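Local coordinates for cycloserine biosynthesis protein DcsG (Streptomyces lavendulae, PDB 6JIL) that closes O-ureido-D-serine into the antibiotic D-cycloserine at the expense of ATP, as a magnesium-dependent ATP-grasp ligase, at residues 247-259 against 267-279. Numbering follows the deposited sequence.
With MG (magnesium ion), chain I; MG (magnesium ion), chain H; ADP (adenosine-5'-diphosphate), chain G.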
loop_
_atom_site.group_PDB
_atom_site.type_symbol
_atom_site.label_atom_id
_atom_site.label_comp_id
_atom_site.label_asym_id
_atom_site.label_seq_id
_atom_site.Cartn_x
_atom_site.Cartn_y
_atom_site.Cartn_z
ATOM N N ASP A 247 -20.086 1.760 1.871
ATOM C CA ASP A 247 -21.306 1.867 1.077
ATOM C C ASP A 247 -20.991 1.882 -0.407
ATOM O O ASP A 247 -21.807 1.474 -1.234
ATOM C CB ASP A 247 -22.062 3.160 1.425
ATOM C CG ASP A 247 -22.470 3.235 2.891
ATOM O OD1 ASP A 247 -23.092 2.268 3.389
ATOM O OD2 ASP A 247 -22.176 4.268 3.540
ATOM N N LEU A 248 -19.802 2.370 -0.738
ATOM C CA LEU A 248 -19.364 2.475 -2.120
ATOM C C LEU A 248 -18.076 1.702 -2.346
ATOM O O LEU A 248 -17.366 1.368 -1.400
ATOM C CB LEU A 248 -19.129 3.947 -2.464
ATOM C CG LEU A 248 -20.329 4.894 -2.449
ATOM C CD1 LEU A 248 -19.854 6.336 -2.536
ATOM C CD2 LEU A 248 -21.256 4.560 -3.618
ATOM N N PRO A 249 -17.755 1.401 -3.610
ATOM C CA PRO A 249 -16.520 0.667 -3.892
ATOM C C PRO A 249 -15.363 1.615 -3.575
ATOM O O PRO A 249 -15.575 2.794 -3.290
ATOM C CB PRO A 249 -16.605 0.394 -5.394
ATOM C CG PRO A 249 -18.079 0.519 -5.706
ATOM C CD PRO A 249 -18.506 1.662 -4.849
ATOM N N LEU A 250 -14.142 1.113 -3.607
ATOM C CA LEU A 250 -13.020 1.991 -3.354
ATOM C C LEU A 250 -12.807 2.795 -4.640
ATOM O O LEU A 250 -12.766 2.228 -5.732
ATOM C CB LEU A 250 -11.788 1.160 -2.997
ATOM C CG LEU A 250 -11.945 0.490 -1.630
ATOM C CD1 LEU A 250 -11.230 -0.844 -1.615
ATOM C CD2 LEU A 250 -11.419 1.425 -0.547
ATOM N N VAL A 251 -12.713 4.115 -4.517
ATOM C CA VAL A 251 -12.510 4.957 -5.692
ATOM C C VAL A 251 -11.336 4.397 -6.476
ATOM O O VAL A 251 -11.375 4.301 -7.703
ATOM C CB VAL A 251 -12.200 6.430 -5.308
ATOM C CG1 VAL A 251 -13.395 7.052 -4.634
ATOM C CG2 VAL A 251 -10.992 6.489 -4.380
ATOM N N CYS A 252 -10.288 4.019 -5.754
ATOM C CA CYS A 252 -9.105 3.461 -6.382
ATOM C C CYS A 252 -8.386 2.586 -5.378
ATOM O O CYS A 252 -8.586 2.718 -4.168
ATOM C CB CYS A 252 -8.161 4.572 -6.851
ATOM S SG CYS A 252 -7.292 5.409 -5.514
ATOM N N GLY A 253 -7.551 1.691 -5.888
ATOM C CA GLY A 253 -6.802 0.811 -5.020
ATOM C C GLY A 253 -5.825 0.022 -5.853
ATOM O O GLY A 253 -5.989 -0.100 -7.060
ATOM N N ARG A 254 -4.792 -0.496 -5.212
ATOM C CA ARG A 254 -3.807 -1.294 -5.906
ATOM C C ARG A 254 -3.606 -2.540 -5.067
ATOM O O ARG A 254 -3.446 -2.456 -3.847
ATOM C CB ARG A 254 -2.481 -0.539 -6.042
ATOM C CG ARG A 254 -1.570 -1.125 -7.122
ATOM C CD ARG A 254 -0.186 -0.463 -7.176
ATOM N NE ARG A 254 0.673 -0.905 -6.088
ATOM C CZ ARG A 254 1.049 -0.137 -5.068
ATOM N NH1 ARG A 254 0.646 1.124 -4.998
ATOM N NH2 ARG A 254 1.821 -0.638 -4.112
ATOM N N VAL A 255 -3.631 -3.694 -5.719
ATOM C CA VAL A 255 -3.443 -4.959 -5.038
ATOM C C VAL A 255 -2.205 -5.597 -5.630
ATOM O O VAL A 255 -2.162 -5.864 -6.830
ATOM C CB VAL A 255 -4.647 -5.881 -5.259
ATOM C CG1 VAL A 255 -4.472 -7.167 -4.476
ATOM C CG2 VAL A 255 -5.922 -5.168 -4.840
ATOM N N ASP A 256 -1.190 -5.824 -4.797
ATOM C CA ASP A 256 0.049 -6.427 -5.272
ATOM C C ASP A 256 0.054 -7.938 -5.026
ATOM O O ASP A 256 -0.147 -8.407 -3.900
ATOM C CB ASP A 256 1.249 -5.752 -4.605
ATOM C CG ASP A 256 1.215 -4.229 -4.756
ATOM O OD1 ASP A 256 0.767 -3.729 -5.817
ATOM O OD2 ASP A 256 1.644 -3.529 -3.814
ATOM N N LEU A 257 0.286 -8.689 -6.101
ATOM C CA LEU A 257 0.286 -10.148 -6.061
ATOM C C LEU A 257 1.624 -10.799 -6.333
ATOM O O LEU A 257 2.428 -10.284 -7.103
ATOM C CB LEU A 257 -0.705 -10.687 -7.092
ATOM C CG LEU A 257 -2.198 -10.725 -6.780
ATOM C CD1 LEU A 257 -2.589 -9.573 -5.891
ATOM C CD2 LEU A 257 -2.967 -10.715 -8.097
ATOM N N VAL A 258 1.846 -11.946 -5.701
ATOM C CA VAL A 258 3.058 -12.729 -5.903
ATOM C C VAL A 258 2.626 -14.163 -6.183
ATOM O O VAL A 258 1.521 -14.564 -5.820
ATOM C CB VAL A 258 4.006 -12.687 -4.672
ATOM C CG1 VAL A 258 4.569 -11.282 -4.507
ATOM C CG2 VAL A 258 3.275 -13.128 -3.410
ATOM N N ARG A 259 3.493 -14.928 -6.839
ATOM C CA ARG A 259 3.194 -16.315 -7.196
ATOM C C ARG A 259 3.629 -17.308 -6.129
ATOM O O ARG A 259 4.793 -17.347 -5.751
ATOM C CB ARG A 259 3.889 -16.682 -8.518
ATOM C CG ARG A 259 3.629 -15.709 -9.663
ATOM C CD ARG A 259 4.426 -16.052 -10.934
ATOM N NE ARG A 259 3.910 -17.216 -11.655
ATOM C CZ ARG A 259 4.237 -18.478 -11.392
ATOM N NH1 ARG A 259 5.092 -18.766 -10.419
ATOM N NH2 ARG A 259 3.702 -19.460 -12.103
ATOM N N VAL A 267 -1.925 -12.183 -2.244
ATOM C CA VAL A 267 -1.675 -10.793 -1.932
ATOM C C VAL A 267 -0.381 -10.599 -1.153
ATOM O O VAL A 267 -0.117 -11.311 -0.186
ATOM C CB VAL A 267 -2.841 -10.206 -1.118
ATOM C CG1 VAL A 267 -2.560 -8.754 -0.771
ATOM C CG2 VAL A 267 -4.137 -10.331 -1.910
ATOM N N LEU A 268 0.426 -9.639 -1.604
ATOM C CA LEU A 268 1.692 -9.285 -0.969
ATOM C C LEU A 268 1.303 -8.136 -0.054
ATOM O O LEU A 268 1.526 -8.172 1.149
ATOM C CB LEU A 268 2.681 -8.769 -2.015
ATOM C CG LEU A 268 4.169 -8.553 -1.701
ATOM C CD1 LEU A 268 4.716 -7.542 -2.705
ATOM C CD2 LEU A 268 4.388 -8.062 -0.298
ATOM N N GLU A 269 0.732 -7.101 -0.662
ATOM C CA GLU A 269 0.264 -5.932 0.059
ATOM C C GLU A 269 -0.813 -5.270 -0.789
ATOM O O GLU A 269 -0.951 -5.560 -1.980
ATOM C CB GLU A 269 1.405 -4.946 0.336
ATOM C CG GLU A 269 1.853 -4.116 -0.854
ATOM C CD GLU A 269 2.418 -2.774 -0.423
ATOM O OE1 GLU A 269 1.744 -2.086 0.369
ATOM O OE2 GLU A 269 3.520 -2.406 -0.876
HETATM N N MSE A 270 -1.575 -4.382 -0.167
HETATM C CA MSE A 270 -2.665 -3.691 -0.838
HETATM C C MSE A 270 -2.703 -2.245 -0.361
HETATM O O MSE A 270 -2.581 -1.984 0.832
HETATM C CB MSE A 270 -3.977 -4.406 -0.511
HETATM C CG MSE A 270 -5.234 -3.618 -0.777
HETATM SE SE MSE A 270 -6.820 -4.617 -0.240
HETATM C CE MSE A 270 -7.653 -4.771 -1.966
ATOM N N GLU A 271 -2.853 -1.309 -1.294
ATOM C CA GLU A 271 -2.897 0.116 -0.953
ATOM C C GLU A 271 -4.204 0.781 -1.372
ATOM O O GLU A 271 -4.513 0.900 -2.563
ATOM C CB GLU A 271 -1.699 0.840 -1.576
ATOM C CG GLU A 271 -0.402 0.576 -0.823
ATOM C CD GLU A 271 0.819 1.088 -1.551
ATOM O OE1 GLU A 271 0.803 2.239 -2.028
ATOM O OE2 GLU A 271 1.801 0.337 -1.645
ATOM N N LEU A 272 -4.956 1.235 -0.376
ATOM C CA LEU A 272 -6.248 1.854 -0.614
ATOM C C LEU A 272 -6.336 3.317 -0.219
ATOM O O LEU A 272 -7.266 4.020 -0.623
ATOM C CB LEU A 272 -7.312 1.069 0.143
ATOM C CG LEU A 272 -7.168 -0.439 -0.048
ATOM C CD1 LEU A 272 -8.217 -1.155 0.765
ATOM C CD2 LEU A 272 -7.287 -0.783 -1.529
ATOM N N CYS A 273 -5.373 3.777 0.571
ATOM C CA CYS A 273 -5.378 5.155 1.037
ATOM C C CYS A 273 -4.651 6.108 0.107
ATOM O O CYS A 273 -5.271 7.001 -0.458
ATOM C CB CYS A 273 -4.761 5.238 2.427
ATOM S SG CYS A 273 -4.765 6.899 3.099
ATOM N N GLU A 274 -3.340 5.921 -0.033
ATOM C CA GLU A 274 -2.517 6.762 -0.900
ATOM C C GLU A 274 -1.605 5.897 -1.780
ATOM O O GLU A 274 -0.383 5.938 -1.660
ATOM C CB GLU A 274 -1.675 7.715 -0.049
ATOM C CG GLU A 274 -1.175 7.122 1.259
ATOM C CD GLU A 274 -0.468 5.792 1.077
ATOM O OE1 GLU A 274 -1.146 4.792 0.753
ATOM O OE2 GLU A 274 0.768 5.746 1.251
ATOM N N PRO A 275 -2.195 5.111 -2.688
ATOM C CA PRO A 275 -1.424 4.237 -3.571
ATOM C C PRO A 275 -0.798 4.860 -4.799
ATOM O O PRO A 275 -1.320 5.817 -5.382
ATOM C CB PRO A 275 -2.454 3.215 -3.995
ATOM C CG PRO A 275 -3.665 4.100 -4.198
ATOM C CD PRO A 275 -3.642 4.936 -2.934
ATOM N N SER A 276 0.340 4.307 -5.183
ATOM C CA SER A 276 0.963 4.714 -6.420
ATOM C C SER A 276 0.044 3.887 -7.318
ATOM O O SER A 276 -0.179 2.697 -7.057
ATOM C CB SER A 276 2.393 4.196 -6.504
ATOM O OG SER A 276 2.814 4.074 -7.853
ATOM N N LEU A 277 -0.513 4.503 -8.349
ATOM C CA LEU A 277 -1.443 3.796 -9.228
ATOM C C LEU A 277 -0.896 3.372 -10.592
ATOM O O LEU A 277 -1.534 2.585 -11.286
ATOM C CB LEU A 277 -2.698 4.652 -9.405
ATOM C CG LEU A 277 -3.468 4.885 -8.101
ATOM C CD1 LEU A 277 -4.401 6.077 -8.238
ATOM C CD2 LEU A 277 -4.254 3.631 -7.750
ATOM N N ASN A 278 0.271 3.887 -10.971
ATOM C CA ASN A 278 0.895 3.565 -12.260
ATOM C C ASN A 278 0.046 4.048 -13.433
ATOM O O ASN A 278 -0.056 3.374 -14.464
ATOM C CB ASN A 278 1.131 2.052 -12.388
ATOM C CG ASN A 278 2.074 1.518 -11.329
ATOM O OD1 ASN A 278 3.166 2.040 -11.144
ATOM N ND2 ASN A 278 1.656 0.471 -10.633
ATOM N N LEU A 279 -0.556 5.222 -13.275
ATOM C CA LEU A 279 -1.406 5.799 -14.312
ATOM C C LEU A 279 -0.717 5.929 -15.665
ATOM O O LEU A 279 -1.340 5.715 -16.704
ATOM C CB LEU A 279 -1.905 7.179 -13.872
ATOM C CG LEU A 279 -2.719 7.241 -12.576
ATOM C CD1 LEU A 279 -3.163 8.679 -12.315
ATOM C CD2 LEU A 279 -3.923 6.311 -12.679
HETATM MG MG MG I . 3.196 -0.322 -0.049
HETATM MG MG MG H . 5.091 -2.836 -2.421
HETATM P PB ADP G . 6.150 -1.826 0.992
HETATM O O1B ADP G . 6.297 -1.918 -0.612
HETATM O O2B ADP G . 4.803 -1.202 1.351
HETATM O O3B ADP G . 7.289 -0.940 1.541
HETATM P PA ADP G . 6.206 -4.556 0.667
HETATM O O1A ADP G . 5.358 -5.606 1.230
HETATM O O2A ADP G . 5.617 -4.166 -0.757
HETATM O O3A ADP G . 6.219 -3.295 1.705
HETATM O "O5'" ADP G . 7.706 -5.128 0.556
HETATM C "C5'" ADP G . 8.472 -4.297 -0.317
HETATM C "C4'" ADP G . 9.213 -5.194 -1.317
HETATM O "O4'" ADP G . 9.954 -6.216 -0.613
HETATM C "C3'" ADP G . 8.237 -5.905 -2.247
HETATM O "O3'" ADP G . 7.965 -5.137 -3.414
HETATM C "C2'" ADP G . 8.947 -7.227 -2.547
HETATM O "O2'" ADP G . 9.802 -7.123 -3.690
HETATM C "C1'" ADP G . 9.732 -7.514 -1.247
HETATM N N9 ADP G . 8.982 -8.436 -0.347
HETATM C C8 ADP G . 8.335 -8.112 0.820
HETATM N N7 ADP G . 7.834 -9.174 1.377
HETATM C C5 ADP G . 8.115 -10.252 0.617
HETATM C C6 ADP G . 8.027 -11.657 0.813
HETATM N N6 ADP G . 7.348 -12.178 1.905
HETATM N N1 ADP G . 8.631 -12.472 -0.072
HETATM C C2 ADP G . 9.310 -11.997 -1.117
HETATM N N3 ADP G . 9.426 -10.690 -1.338
HETATM C C4 ADP G . 8.856 -9.792 -0.512
HETATM O O HOH W 1 -9.321 4.654 -2.541
HETATM O O HOH W 2 7.371 -2.593 -3.232
HETATM O O HOH W 3 3.871 -4.058 -3.977
HETATM O O HOH W 4 2.684 0.781 1.899
#
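Arg-254 holds with its guanidinium the same carboxylate oxygen, Glu-271 OE2, that binds a magnesium ion. Arg-254 NH2 comes to Glu-271 OE2 at 2.7 Å from above the carboxylate, whose plane stands 88° to the guanidinium; NH1 adds a weak bond to OE1. Arg-254 NH1 also reaches the backbone of Ser-276, 2.7 Å from its O, on a lone pair in the carbonyl plane. A bend at chi3 (76°) swings the head of an otherwise extended chain forward along its own strand to Asp-256, whose OD2 receives Arg-254 NH2 on its syn lone pair at 2.9 Å. These bonds fix the rotation of the guanidinium. Glu-269, on the same face, chelates that magnesium through OE1 and OE2, and its OE2 bridges to the second magnesium at 2.2 Å. The ADP beta-phosphate binds both ions, O2B the first and O1B the second, and alpha-phosphate O2A also binds the second; waters fill further positions.

Beneath this polar face the strands run antiparallel, Arg-254 and Glu-271 exchanging both backbone bonds; Leu-268 N gives a nearly straight one (172°) to Asp-256 O, 2.7 Å away. The other face is apolar: Val-255 CG2 lies 3.4 Å from CE of selenomethionine Met-270, and Val-255 CG1 meets Val-267 CG2, with helix 227-244 covering Met-270. Farther along, water 1 donates to the carbonyls of Cys-252 and Leu-272, where the strands part. Arg-220, a probable catalytic residue like Arg-254 and Glu-271, binds Ser-276 OG and Asn-278 OD1. This is the two-magnesium site of the ATP-grasp fold, where hairpin acids hold the metals that bind the nucleotide phosphates.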